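Local coordinates for peptidase S9 prolyl oligopeptidase catalytic domain-containing protein (Pyrococcus horikoshii, PDB 4HXF) that is a self-compartmentalizing hexameric serine protease of the prolyl oligopeptidase family, probably an acylaminoacyl peptidase, at residues W6-F11 and H588-Y593; K13-S18 and L31-L36; A484-N489 and K594-F599; V380-H385 and Y409-N414. One frame throughout, in Å; residues are numbered along the deposited sequence. Where two conformers were deposited one is given.

Contact 1: W6-F11 and H588-Y593; sequences WDEKTF and HRMKRY
Phe11 lays its ring against Arg589 and Tyr593, one turn apart on helix 586-605 and both on the same side of it. Tyr593 lies over that face of the phenyl ring, CE1 coming within 3.5 Å of Phe11 CD1, with the two planes oblique at 59°. Phe11 CD2 sits over a face of the Arg589 guanidinium, 3.6 Å from NH1, the planes 47° apart. Phe11 CG stands between the backbone N and the carbonyl carbon (chi1 74°), which turns the ring at the helix. Arg589 NH2 gives an in-plane hydrogen bond of 2.9 Å to Tyr593 OH, linking the two groups, while its NE and NH1 bind Ser581 O and Tyr41 OH. With an alanine in place of Phe11, the guanidinium face and the Tyr593 ring would probably lose their cover, and the loop most of its apolar grip on the helix. The other side is looser: partly exposed Met590, modelled in two positions, runs beside Glu8, and exposed Lys9 merely brushes it with its CG. An Asx turn, Lys9 N to Asp7 OD1, shapes the loop. No hydrogen bond spans the two segments, and the buried Glu8 O has no partner, so attachment to the hydrolase helix rests on apolar and ring packing.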
# COMPACT_ATOMS: atom_id res chain seq x y z
N TRP A 6 -9.31 -40.53 -7.37
CA TRP A 6 -8.21 -40.16 -8.29
C TRP A 6 -8.64 -39.18 -9.34
O TRP A 6 -9.53 -39.43 -10.14
CB TRP A 6 -7.60 -41.33 -9.04
CG TRP A 6 -6.76 -42.28 -8.23
CD1 TRP A 6 -7.21 -43.48 -7.66
CD2 TRP A 6 -5.38 -42.12 -7.76
NE1 TRP A 6 -6.17 -44.10 -7.00
CE2 TRP A 6 -5.05 -43.32 -7.03
CE3 TRP A 6 -4.34 -41.19 -8.03
CZ2 TRP A 6 -3.77 -43.52 -6.43
CZ3 TRP A 6 -3.08 -41.39 -7.45
CH2 TRP A 6 -2.78 -42.52 -6.68
N ASP A 7 -7.92 -38.09 -9.44
CA ASP A 7 -8.18 -37.09 -10.47
C ASP A 7 -6.92 -36.20 -10.49
O ASP A 7 -5.81 -36.60 -9.95
CB ASP A 7 -9.49 -36.39 -10.21
CG ASP A 7 -9.49 -35.53 -8.96
OD1 ASP A 7 -8.44 -35.26 -8.31
OD2 ASP A 7 -10.56 -35.09 -8.57
N GLU A 8 -7.05 -35.04 -11.12
CA GLU A 8 -5.93 -34.16 -11.34
C GLU A 8 -5.47 -33.43 -10.06
O GLU A 8 -4.42 -32.86 -10.11
CB GLU A 8 -6.29 -33.11 -12.40
CG GLU A 8 -7.30 -32.05 -11.98
CD GLU A 8 -8.77 -32.46 -12.11
OE1 GLU A 8 -9.67 -31.57 -11.89
OE2 GLU A 8 -9.10 -33.67 -12.39
N LYS A 9 -6.20 -33.58 -8.95
CA LYS A 9 -5.87 -32.89 -7.68
C LYS A 9 -5.38 -33.85 -6.63
O LYS A 9 -4.97 -33.42 -5.60
CB LYS A 9 -7.11 -32.17 -7.13
CG LYS A 9 -7.70 -31.16 -8.07
CD LYS A 9 -8.83 -30.42 -7.39
CE LYS A 9 -9.21 -29.31 -8.36
NZ LYS A 9 -10.61 -28.80 -8.07
N THR A 10 -5.48 -35.15 -6.87
CA THR A 10 -5.17 -36.09 -5.78
C THR A 10 -3.71 -35.92 -5.20
O THR A 10 -3.53 -36.13 -3.98
CB THR A 10 -5.36 -37.55 -6.18
OG1 THR A 10 -6.57 -37.65 -6.92
CG2 THR A 10 -5.37 -38.48 -4.99
N PHE A 11 -2.80 -35.47 -6.04
CA PHE A 11 -1.36 -35.36 -5.66
C PHE A 11 -1.25 -34.34 -4.51
O PHE A 11 -0.31 -34.40 -3.73
CB PHE A 11 -0.49 -34.96 -6.82
CG PHE A 11 -0.62 -33.57 -7.20
CD1 PHE A 11 -1.64 -33.16 -8.07
CD2 PHE A 11 0.32 -32.62 -6.77
CE1 PHE A 11 -1.80 -31.84 -8.42
CE2 PHE A 11 0.17 -31.28 -7.15
CZ PHE A 11 -0.86 -30.88 -8.00
N HIS A 588 -0.28 -25.21 -11.66
CA HIS A 588 0.36 -25.66 -12.90
C HIS A 588 0.32 -27.19 -13.08
O HIS A 588 -0.10 -27.74 -14.10
CB HIS A 588 1.79 -25.10 -12.87
CG HIS A 588 2.77 -25.70 -13.86
ND1 HIS A 588 3.69 -24.90 -14.53
CD2 HIS A 588 3.03 -26.98 -14.25
CE1 HIS A 588 4.52 -25.70 -15.22
NE2 HIS A 588 4.13 -26.95 -15.10
N ARG A 589 0.73 -27.92 -12.02
CA ARG A 589 0.75 -29.34 -12.11
C ARG A 589 -0.62 -29.96 -12.23
O ARG A 589 -0.79 -30.90 -12.98
CB ARG A 589 1.44 -29.87 -10.85
CG ARG A 589 2.96 -29.69 -10.89
CD ARG A 589 3.57 -30.14 -9.57
NE ARG A 589 3.49 -31.55 -9.54
CZ ARG A 589 3.53 -32.30 -8.41
NH1 ARG A 589 3.76 -31.72 -7.25
NH2 ARG A 589 3.38 -33.65 -8.47
N MET A 590 -1.59 -29.43 -11.52
CA MET A 590 -3.00 -29.88 -11.61
C MET A 590 -3.51 -29.78 -13.08
O MET A 590 -4.14 -30.69 -13.61
CB MET A 590 -3.79 -29.04 -10.67
CG MET A 590 -5.25 -29.38 -10.66
SD MET A 590 -6.21 -28.48 -11.87
CE MET A 590 -5.83 -26.76 -11.48
N LYS A 591 -3.18 -28.64 -13.72
CA LYS A 591 -3.66 -28.35 -15.10
C LYS A 591 -2.95 -29.29 -16.05
O LYS A 591 -3.62 -29.86 -16.96
CB LYS A 591 -3.42 -26.92 -15.55
CG LYS A 591 -4.37 -25.93 -14.79
CD LYS A 591 -4.07 -24.49 -15.16
CE LYS A 591 -5.09 -23.64 -14.45
NZ LYS A 591 -4.82 -22.19 -14.62
N ARG A 592 -1.67 -29.58 -15.83
CA ARG A 592 -1.00 -30.58 -16.66
C ARG A 592 -1.62 -31.94 -16.50
O ARG A 592 -1.86 -32.64 -17.51
CB ARG A 592 0.51 -30.66 -16.36
CG ARG A 592 1.18 -31.77 -17.14
CD ARG A 592 2.63 -31.95 -16.85
NE ARG A 592 3.06 -33.30 -17.28
CZ ARG A 592 2.85 -34.43 -16.61
NH1 ARG A 592 3.23 -35.59 -17.13
NH2 ARG A 592 2.32 -34.43 -15.40
N TYR A 593 -1.87 -32.37 -15.26
CA TYR A 593 -2.49 -33.68 -15.07
C TYR A 593 -3.85 -33.78 -15.74
O TYR A 593 -4.20 -34.82 -16.33
CB TYR A 593 -2.58 -34.07 -13.60
CG TYR A 593 -1.26 -34.32 -12.85
CD1 TYR A 593 -0.99 -33.65 -11.64
CD2 TYR A 593 -0.36 -35.19 -13.33
CE1 TYR A 593 0.17 -33.96 -10.94
CE2 TYR A 593 0.86 -35.45 -12.68
CZ TYR A 593 1.09 -34.82 -11.45
OH TYR A 593 2.25 -35.09 -10.77

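Contact 2: K13-S18 and L31-L36; sequences KFAYLS and LTKANL
Tyr16 and Thr32 form an antiparallel hydrogen-bonded pair. Tyr16 N donates to Thr32 O at 3.0 Å and Thr32 N returns a bond to Tyr16 O at 2.8 Å, both lying in the carbonyl plane of their acceptor. The Tyr16 ring turns an edge to the same Thr32 O. On the opposite face Leu31 CD1 meets Leu17 CD2 at 3.9 Å; it is also pressed against Ala15 CB, just before the paired strand, at 3.5 Å, tighter than usual van der Waals contact. Leu31 reaches both because its CG lies anti to the backbone N (chi1 167°). These strands, 16-23 and 26-35, make the beta hairpin that opens a four-stranded antiparallel sheet, one of the blades of the beta-propeller. Toward the open end of the pairing the backbones separate, and a water takes over: it donates to Phe14 O and accepts from Ala34 N at 2.8 Å. A second water bridges Tyr16 O, Ser18 OG and Thr32 OG1. Lys33, bent at each torsion from chi2 to chi4, curls back until its CE is 3.4 Å from Phe14 O; its NZ forms a salt bridge with Glu163 of a neighbouring subunit. Farther out, Tyr16 OH hydrogen-bonds to Phe11 O, Asn339 OD1 accepts from Ala15 N, and the Phe14 ring meets that of Phe343. Strand 40-49 continues the sheet beyond Leu31 and Lys33 through backbone bonds to Thr44 and Glu42.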
# COMPACT_ATOMS: atom_id res chain seq x y z
N LYS A 13 -3.07 -34.22 -1.88
CA LYS A 13 -3.56 -34.80 -0.62
C LYS A 13 -2.38 -35.55 0.03
O LYS A 13 -2.51 -36.00 1.18
CB LYS A 13 -4.74 -35.72 -0.90
CG LYS A 13 -5.91 -34.89 -1.45
CD LYS A 13 -7.23 -35.65 -1.62
N PHE A 14 -1.26 -35.78 -0.67
CA PHE A 14 -0.16 -36.56 -0.07
C PHE A 14 0.82 -35.70 0.72
O PHE A 14 1.13 -34.56 0.38
CB PHE A 14 0.63 -37.39 -1.10
CG PHE A 14 -0.25 -38.17 -2.04
CD1 PHE A 14 0.09 -38.38 -3.35
CD2 PHE A 14 -1.40 -38.80 -1.58
CE1 PHE A 14 -0.74 -39.11 -4.26
CE2 PHE A 14 -2.25 -39.50 -2.50
CZ PHE A 14 -1.89 -39.67 -3.83
N ALA A 15 1.44 -36.33 1.70
CA ALA A 15 2.57 -35.71 2.43
C ALA A 15 3.81 -36.13 1.78
O ALA A 15 3.98 -37.34 1.58
CB ALA A 15 2.56 -36.16 3.95
N TYR A 16 4.74 -35.17 1.49
CA TYR A 16 5.94 -35.49 0.77
C TYR A 16 7.13 -35.26 1.75
O TYR A 16 7.33 -34.18 2.27
CB TYR A 16 6.11 -34.69 -0.43
CG TYR A 16 5.04 -34.88 -1.43
CD1 TYR A 16 3.93 -34.04 -1.51
CD2 TYR A 16 5.09 -35.97 -2.32
CE1 TYR A 16 2.94 -34.32 -2.43
CE2 TYR A 16 4.04 -36.19 -3.21
CZ TYR A 16 3.00 -35.39 -3.26
OH TYR A 16 1.98 -35.65 -4.20
N LEU A 17 7.87 -36.31 1.97
CA LEU A 17 9.00 -36.25 2.88
C LEU A 17 10.34 -36.20 2.14
O LEU A 17 10.56 -36.91 1.11
CB LEU A 17 9.07 -37.45 3.82
CG LEU A 17 7.85 -37.81 4.68
CD1 LEU A 17 8.20 -38.98 5.59
CD2 LEU A 17 7.31 -36.55 5.38
N SER A 18 11.26 -35.44 2.71
CA SER A 18 12.61 -35.33 2.11
C SER A 18 13.68 -34.96 3.13
O SER A 18 13.38 -34.60 4.29
CB SER A 18 12.63 -34.25 1.04
OG SER A 18 12.37 -32.96 1.59
N LEU A 31 8.75 -32.06 5.82
CA LEU A 31 7.36 -32.44 5.40
C LEU A 31 6.88 -31.32 4.46
O LEU A 31 6.84 -30.13 4.88
CB LEU A 31 6.47 -32.51 6.62
CG LEU A 31 4.96 -32.57 6.35
CD1 LEU A 31 4.58 -33.84 5.61
CD2 LEU A 31 4.21 -32.54 7.71
N THR A 32 6.57 -31.68 3.22
CA THR A 32 6.11 -30.76 2.19
C THR A 32 4.69 -31.06 1.78
O THR A 32 4.37 -32.22 1.60
CB THR A 32 7.01 -30.76 0.94
OG1 THR A 32 8.36 -30.41 1.40
CG2 THR A 32 6.50 -29.80 -0.19
N LYS A 33 3.90 -30.00 1.65
CA LYS A 33 2.55 -30.05 1.17
C LYS A 33 2.37 -29.16 -0.03
O LYS A 33 2.86 -28.04 0.03
CB LYS A 33 1.59 -29.64 2.25
CG LYS A 33 1.57 -30.66 3.41
CD LYS A 33 1.08 -32.10 3.10
CE LYS A 33 -0.24 -32.23 2.45
NZ LYS A 33 -1.25 -31.74 3.28
N ALA A 34 1.67 -29.62 -1.05
CA ALA A 34 1.25 -28.77 -2.17
C ALA A 34 -0.09 -28.18 -1.82
O ALA A 34 -1.14 -28.90 -1.78
CB ALA A 34 1.17 -29.67 -3.41
N ASN A 35 -0.10 -26.84 -1.62
CA ASN A 35 -1.33 -26.13 -1.26
C ASN A 35 -1.93 -25.52 -2.52
O ASN A 35 -1.37 -24.59 -3.11
CB ASN A 35 -1.04 -25.10 -0.24
CG ASN A 35 -2.28 -24.33 0.19
OD1 ASN A 35 -3.24 -24.16 -0.56
ND2 ASN A 35 -2.28 -23.90 1.47
N LEU A 36 -2.97 -26.13 -3.01
CA LEU A 36 -3.56 -25.69 -4.30
C LEU A 36 -4.20 -24.34 -4.24
O LEU A 36 -4.05 -23.52 -5.16
CB LEU A 36 -4.58 -26.74 -4.74
CG LEU A 36 -5.13 -26.67 -6.15
CD1 LEU A 36 -4.03 -26.60 -7.27
CD2 LEU A 36 -6.03 -27.93 -6.30
O HOH W 1 0.49 -32.20 -0.83
O HOH W 2 9.77 -32.70 1.60

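Contact 3: A484-N489 and K594-F599; sequences AGISEN and KLFMEF
The Phe596 ring carries Ile486 CD1 over one face, a CH-pi contact with the methyl 4.3 Å from the ring centroid. Obliquely to the same ring comes the Glu488 carboxylate, its OE2 3.8 Å from Phe596 CD1 and its plane turned 51° from the ring. The Phe599 ring also meets its partners obliquely: Ile486 CG1 at 3.7 Å from CD2, and the carbonyl oxygen of Gly485 at 3.4 Å from CE2. Ile486 thus fits between two aromatic side chains one turn apart on the helix, and its CD1 also reaches the Phe596 backbone, 3.6 Å from the carbonyl O. Phe596 CG lies anti to its own N (chi1 -179°), which swings the ring off the side of the helix toward the strand. Replacing Phe596 with an alanine would probably open a gap over Ile486 CD1 and take away the apolar wall beside the Glu488 carboxylate. That carboxylate is buried, but it has a partner: Glu488 OE1 forms a salt bridge with Arg592 on the same helix, likely to stabilise its charge. Outside the pair, Phe599 stacks edge-to-face with Phe611, and Phe596 does so with Phe600. Helix 586-605 runs nearly antiparallel to strand 484-488, the segment axes 9.7 Å apart at 161°, as expected of a helix covering a face of the central sheet in the alpha/beta-hydrolase fold.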
# COMPACT_ATOMS: atom_id res chain seq x y z
N ALA A 484 -2.32 -42.63 -30.31
CA ALA A 484 -2.15 -41.31 -29.67
C ALA A 484 -0.84 -41.25 -28.99
O ALA A 484 -0.35 -42.24 -28.48
CB ALA A 484 -3.27 -41.09 -28.63
N GLY A 485 -0.30 -40.06 -28.86
CA GLY A 485 0.90 -39.77 -28.14
C GLY A 485 0.84 -38.53 -27.31
O GLY A 485 0.12 -37.55 -27.68
N ILE A 486 1.54 -38.53 -26.18
CA ILE A 486 1.79 -37.31 -25.37
C ILE A 486 3.27 -37.22 -25.19
O ILE A 486 3.87 -38.03 -24.46
CB ILE A 486 1.02 -37.25 -24.03
CG1 ILE A 486 -0.52 -37.41 -24.27
CG2 ILE A 486 1.40 -35.93 -23.32
CD1 ILE A 486 -1.33 -37.21 -22.98
N SER A 487 3.89 -36.25 -25.85
CA SER A 487 5.36 -36.07 -25.77
C SER A 487 5.66 -34.81 -24.98
O SER A 487 5.18 -33.73 -25.33
CB SER A 487 5.88 -35.90 -27.19
OG SER A 487 7.21 -35.37 -27.24
N GLU A 488 6.48 -34.91 -23.97
CA GLU A 488 6.72 -33.76 -23.05
C GLU A 488 8.20 -33.47 -22.94
O GLU A 488 9.04 -34.34 -22.79
CB GLU A 488 6.20 -34.06 -21.66
CG GLU A 488 4.88 -34.75 -21.61
CD GLU A 488 4.28 -34.72 -20.23
OE1 GLU A 488 4.47 -33.66 -19.57
OE2 GLU A 488 3.70 -35.79 -19.81
N ASN A 489 8.53 -32.18 -23.12
CA ASN A 489 9.86 -31.69 -22.84
C ASN A 489 10.92 -32.60 -23.50
O ASN A 489 11.93 -32.97 -22.89
CB ASN A 489 10.10 -31.54 -21.34
CG ASN A 489 9.21 -30.51 -20.71
OD1 ASN A 489 7.98 -30.79 -20.49
ND2 ASN A 489 9.76 -29.31 -20.45
N LYS A 594 -4.64 -32.69 -15.71
CA LYS A 594 -5.98 -32.75 -16.25
C LYS A 594 -5.88 -32.80 -17.80
O LYS A 594 -6.58 -33.58 -18.51
CB LYS A 594 -6.73 -31.51 -15.81
CG LYS A 594 -8.13 -31.46 -16.40
CD LYS A 594 -9.01 -32.65 -16.03
CE LYS A 594 -10.50 -32.41 -16.35
NZ LYS A 594 -11.40 -33.60 -16.14
N LEU A 595 -4.93 -32.03 -18.39
CA LEU A 595 -4.66 -32.10 -19.86
C LEU A 595 -4.25 -33.51 -20.29
O LEU A 595 -4.74 -34.05 -21.29
CB LEU A 595 -3.56 -31.13 -20.32
CG LEU A 595 -3.82 -29.63 -20.34
CD1 LEU A 595 -2.53 -28.85 -20.59
CD2 LEU A 595 -4.87 -29.37 -21.44
N PHE A 596 -3.34 -34.10 -19.52
CA PHE A 596 -2.81 -35.39 -19.82
C PHE A 596 -3.95 -36.40 -19.83
O PHE A 596 -4.12 -37.19 -20.78
CB PHE A 596 -1.78 -35.72 -18.75
CG PHE A 596 -1.06 -37.07 -18.89
CD1 PHE A 596 0.22 -37.14 -19.43
CD2 PHE A 596 -1.62 -38.24 -18.38
CE1 PHE A 596 0.88 -38.34 -19.55
CE2 PHE A 596 -0.94 -39.44 -18.42
CZ PHE A 596 0.30 -39.50 -19.07
N MET A 597 -4.75 -36.42 -18.77
CA MET A 597 -5.78 -37.44 -18.70
C MET A 597 -6.85 -37.21 -19.76
O MET A 597 -7.29 -38.20 -20.37
CB MET A 597 -6.32 -37.63 -17.24
CG MET A 597 -7.07 -36.48 -16.65
SD MET A 597 -7.07 -36.50 -14.77
CE MET A 597 -8.84 -36.54 -14.73
N GLU A 598 -7.22 -35.97 -20.01
CA GLU A 598 -8.24 -35.74 -21.00
C GLU A 598 -7.84 -35.99 -22.44
O GLU A 598 -8.65 -36.47 -23.23
CB GLU A 598 -8.83 -34.33 -20.89
CG GLU A 598 -9.62 -34.11 -19.60
CD GLU A 598 -10.77 -35.10 -19.43
OE1 GLU A 598 -11.46 -35.37 -20.47
OE2 GLU A 598 -10.96 -35.66 -18.29
N PHE A 599 -6.59 -35.76 -22.76
CA PHE A 599 -6.07 -36.09 -24.12
C PHE A 599 -6.19 -37.57 -24.37
O PHE A 599 -6.71 -38.00 -25.37
CB PHE A 599 -4.69 -35.56 -24.35
CG PHE A 599 -4.28 -35.56 -25.78
CD1 PHE A 599 -4.75 -34.55 -26.62
CD2 PHE A 599 -3.48 -36.60 -26.31
CE1 PHE A 599 -4.35 -34.53 -27.94
CE2 PHE A 599 -3.18 -36.62 -27.66
CZ PHE A 599 -3.60 -35.57 -28.47

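Contact 4: V380-H385 and Y409-N414; sequences VIVFVH and YIVYVN
Val380 to Val382 pair in parallel with Tyr409 to Val411, the neighbouring strands of a beta-alpha-beta crossover through helix 398-405 in the alpha/beta-hydrolase sheet. Three backbone hydrogen bonds alternate across them: Ile381 N to Tyr409 O at 2.8 Å, then Val411 N to Ile381 O and Phe383 N to Val411 O, both 2.9 Å. The segment axes diverge by 25°, and past Phe383 waters fill in for direct bonds. One donates to Phe383 O and accepts from Val413 N; the next accepts from His385 N and donates to Val413 O at 2.8 Å. Apolar packing uses both faces of the sheet. On the face of Val380, Val382 and Val411, covered by helix 436-451, Val411 CG1 presses on Val382 CG2 at 3.4 Å, a tight carbon pair, and also meets Val380 CG1 at 3.8 Å. It serves both valines because it stands between its own N and carbonyl carbon (chi1 62°). Ile381, Phe383 and Ile410 occupy the other face, under helix 398-405, where Ile410 CG2 touches Phe383 CD2 obliquely at 3.8 Å. Polar side chains gather at the two ends. Tyr409 OH hydrogen-bonds to Glu452, away from the pairing. At the C-terminal end, nearer the inhibitor, His385 NE2 hydrogen-bonds to Ser418 OG, and Asn414 ND2 donates to Tyr392 O. The His385 ring and the Asn414 amide are turned 63° apart, with Asn414 OD1 at the ring edge, 3.1 Å from His385 NE2.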
# COMPACT_ATOMS: atom_id res chain seq x y z
N VAL A 380 -4.47 -49.11 -23.62
CA VAL A 380 -3.12 -49.30 -23.09
C VAL A 380 -2.36 -48.00 -23.23
O VAL A 380 -2.29 -47.50 -24.30
CB VAL A 380 -2.38 -50.46 -23.84
CG1 VAL A 380 -0.99 -50.71 -23.25
CG2 VAL A 380 -3.27 -51.77 -23.83
N ILE A 381 -1.67 -47.56 -22.17
CA ILE A 381 -0.69 -46.49 -22.27
C ILE A 381 0.72 -47.04 -22.01
O ILE A 381 0.97 -47.62 -20.89
CB ILE A 381 -0.91 -45.38 -21.26
CG1 ILE A 381 -2.34 -44.78 -21.49
CG2 ILE A 381 0.09 -44.23 -21.50
CD1 ILE A 381 -2.83 -43.78 -20.41
N VAL A 382 1.58 -46.85 -23.00
CA VAL A 382 3.00 -47.18 -22.88
C VAL A 382 3.73 -45.96 -22.33
O VAL A 382 3.66 -44.88 -22.97
CB VAL A 382 3.60 -47.62 -24.19
CG1 VAL A 382 5.11 -47.98 -24.02
CG2 VAL A 382 2.83 -48.86 -24.73
N PHE A 383 4.43 -46.12 -21.19
CA PHE A 383 5.24 -45.06 -20.68
C PHE A 383 6.74 -45.34 -20.96
O PHE A 383 7.17 -46.47 -20.81
CB PHE A 383 5.12 -44.91 -19.17
CG PHE A 383 3.86 -44.20 -18.71
CD1 PHE A 383 3.95 -42.91 -18.17
CD2 PHE A 383 2.62 -44.82 -18.78
CE1 PHE A 383 2.80 -42.30 -17.71
CE2 PHE A 383 1.44 -44.22 -18.30
CZ PHE A 383 1.56 -42.95 -17.80
N VAL A 384 7.48 -44.30 -21.34
CA VAL A 384 8.89 -44.43 -21.59
C VAL A 384 9.63 -43.49 -20.70
O VAL A 384 9.43 -42.24 -20.71
CB VAL A 384 9.23 -44.06 -23.09
CG1 VAL A 384 10.77 -44.21 -23.37
CG2 VAL A 384 8.38 -44.97 -24.03
N HIS A 385 10.58 -44.02 -19.93
CA HIS A 385 11.31 -43.16 -19.00
C HIS A 385 12.36 -42.30 -19.73
O HIS A 385 12.80 -42.61 -20.90
CB HIS A 385 12.01 -43.93 -17.83
CG HIS A 385 13.11 -44.90 -18.23
ND1 HIS A 385 14.36 -44.46 -18.68
CD2 HIS A 385 13.18 -46.27 -18.11
CE1 HIS A 385 15.12 -45.51 -18.89
NE2 HIS A 385 14.44 -46.65 -18.55
N TYR A 409 -4.70 -50.07 -19.06
CA TYR A 409 -3.44 -50.79 -18.85
C TYR A 409 -2.31 -49.77 -18.91
O TYR A 409 -2.31 -48.86 -19.74
CB TYR A 409 -3.17 -51.82 -19.94
CG TYR A 409 -3.87 -53.16 -19.72
CD1 TYR A 409 -5.11 -53.41 -20.30
CD2 TYR A 409 -3.26 -54.17 -18.97
CE1 TYR A 409 -5.70 -54.67 -20.21
CE2 TYR A 409 -3.86 -55.41 -18.84
CZ TYR A 409 -5.09 -55.64 -19.46
OH TYR A 409 -5.60 -56.94 -19.29
N ILE A 410 -1.29 -50.00 -18.11
CA ILE A 410 -0.06 -49.22 -18.10
C ILE A 410 1.07 -50.24 -18.35
O ILE A 410 1.11 -51.32 -17.71
CB ILE A 410 0.17 -48.61 -16.70
CG1 ILE A 410 -1.10 -47.89 -16.18
CG2 ILE A 410 1.39 -47.71 -16.67
CD1 ILE A 410 -1.61 -46.74 -17.07
N VAL A 411 1.92 -49.90 -19.31
CA VAL A 411 3.05 -50.80 -19.63
C VAL A 411 4.31 -49.98 -19.75
O VAL A 411 4.34 -48.91 -20.31
CB VAL A 411 2.80 -51.67 -20.87
CG1 VAL A 411 2.60 -50.96 -22.11
CG2 VAL A 411 3.97 -52.72 -21.04
N TYR A 412 5.40 -50.51 -19.24
CA TYR A 412 6.67 -49.78 -19.24
C TYR A 412 7.88 -50.75 -19.04
O TYR A 412 7.75 -51.79 -18.36
CB TYR A 412 6.66 -48.71 -18.16
CG TYR A 412 6.43 -49.11 -16.70
CD1 TYR A 412 5.17 -49.16 -16.14
CD2 TYR A 412 7.48 -49.45 -15.90
CE1 TYR A 412 5.03 -49.54 -14.84
CE2 TYR A 412 7.30 -49.77 -14.53
CZ TYR A 412 6.03 -49.77 -14.05
OH TYR A 412 5.94 -50.12 -12.70
N VAL A 413 9.00 -50.44 -19.72
CA VAL A 413 10.16 -51.34 -19.64
C VAL A 413 11.41 -50.54 -19.37
O VAL A 413 11.43 -49.31 -19.50
CB VAL A 413 10.33 -52.19 -20.96
CG1 VAL A 413 8.93 -52.83 -21.32
CG2 VAL A 413 10.92 -51.32 -22.17
N ASN A 414 12.50 -51.29 -19.09
CA ASN A 414 13.84 -50.66 -19.05
C ASN A 414 14.63 -51.11 -20.29
O ASN A 414 15.25 -52.20 -20.30
CB ASN A 414 14.56 -51.04 -17.76
CG ASN A 414 14.13 -50.21 -16.57
OD1 ASN A 414 13.80 -49.02 -16.73
ND2 ASN A 414 14.18 -50.79 -15.32
O HOH W 3 9.02 -48.29 -21.64
O HOH W 4 11.30 -46.77 -20.78

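In the fold
Contacts 1 and 3 use successive turns of helix 586-605, their centres 13 Å apart, and are joined by the salt bridge of Arg592 NE to Glu488 OE1 at 2.7 Å. Contact 2 belongs to the propeller and meets contact 1 through Tyr16 OH and Phe11 O, 2.6 Å apart, so the N-terminal loop bridges propeller and hydrolase domain. Contacts 3 and 4 reach the same central sheet and touch where Phe596 CZ lies 3.9 Å from Phe383 CZ. Between nearest atoms, the bound chloromethyl-ketone inhibitor is about 7 Å from the His385 side chain and about 10 Å from that of Glu488; a magnesium ion lies about 5 Å from the Lys33 side chain of contact 2.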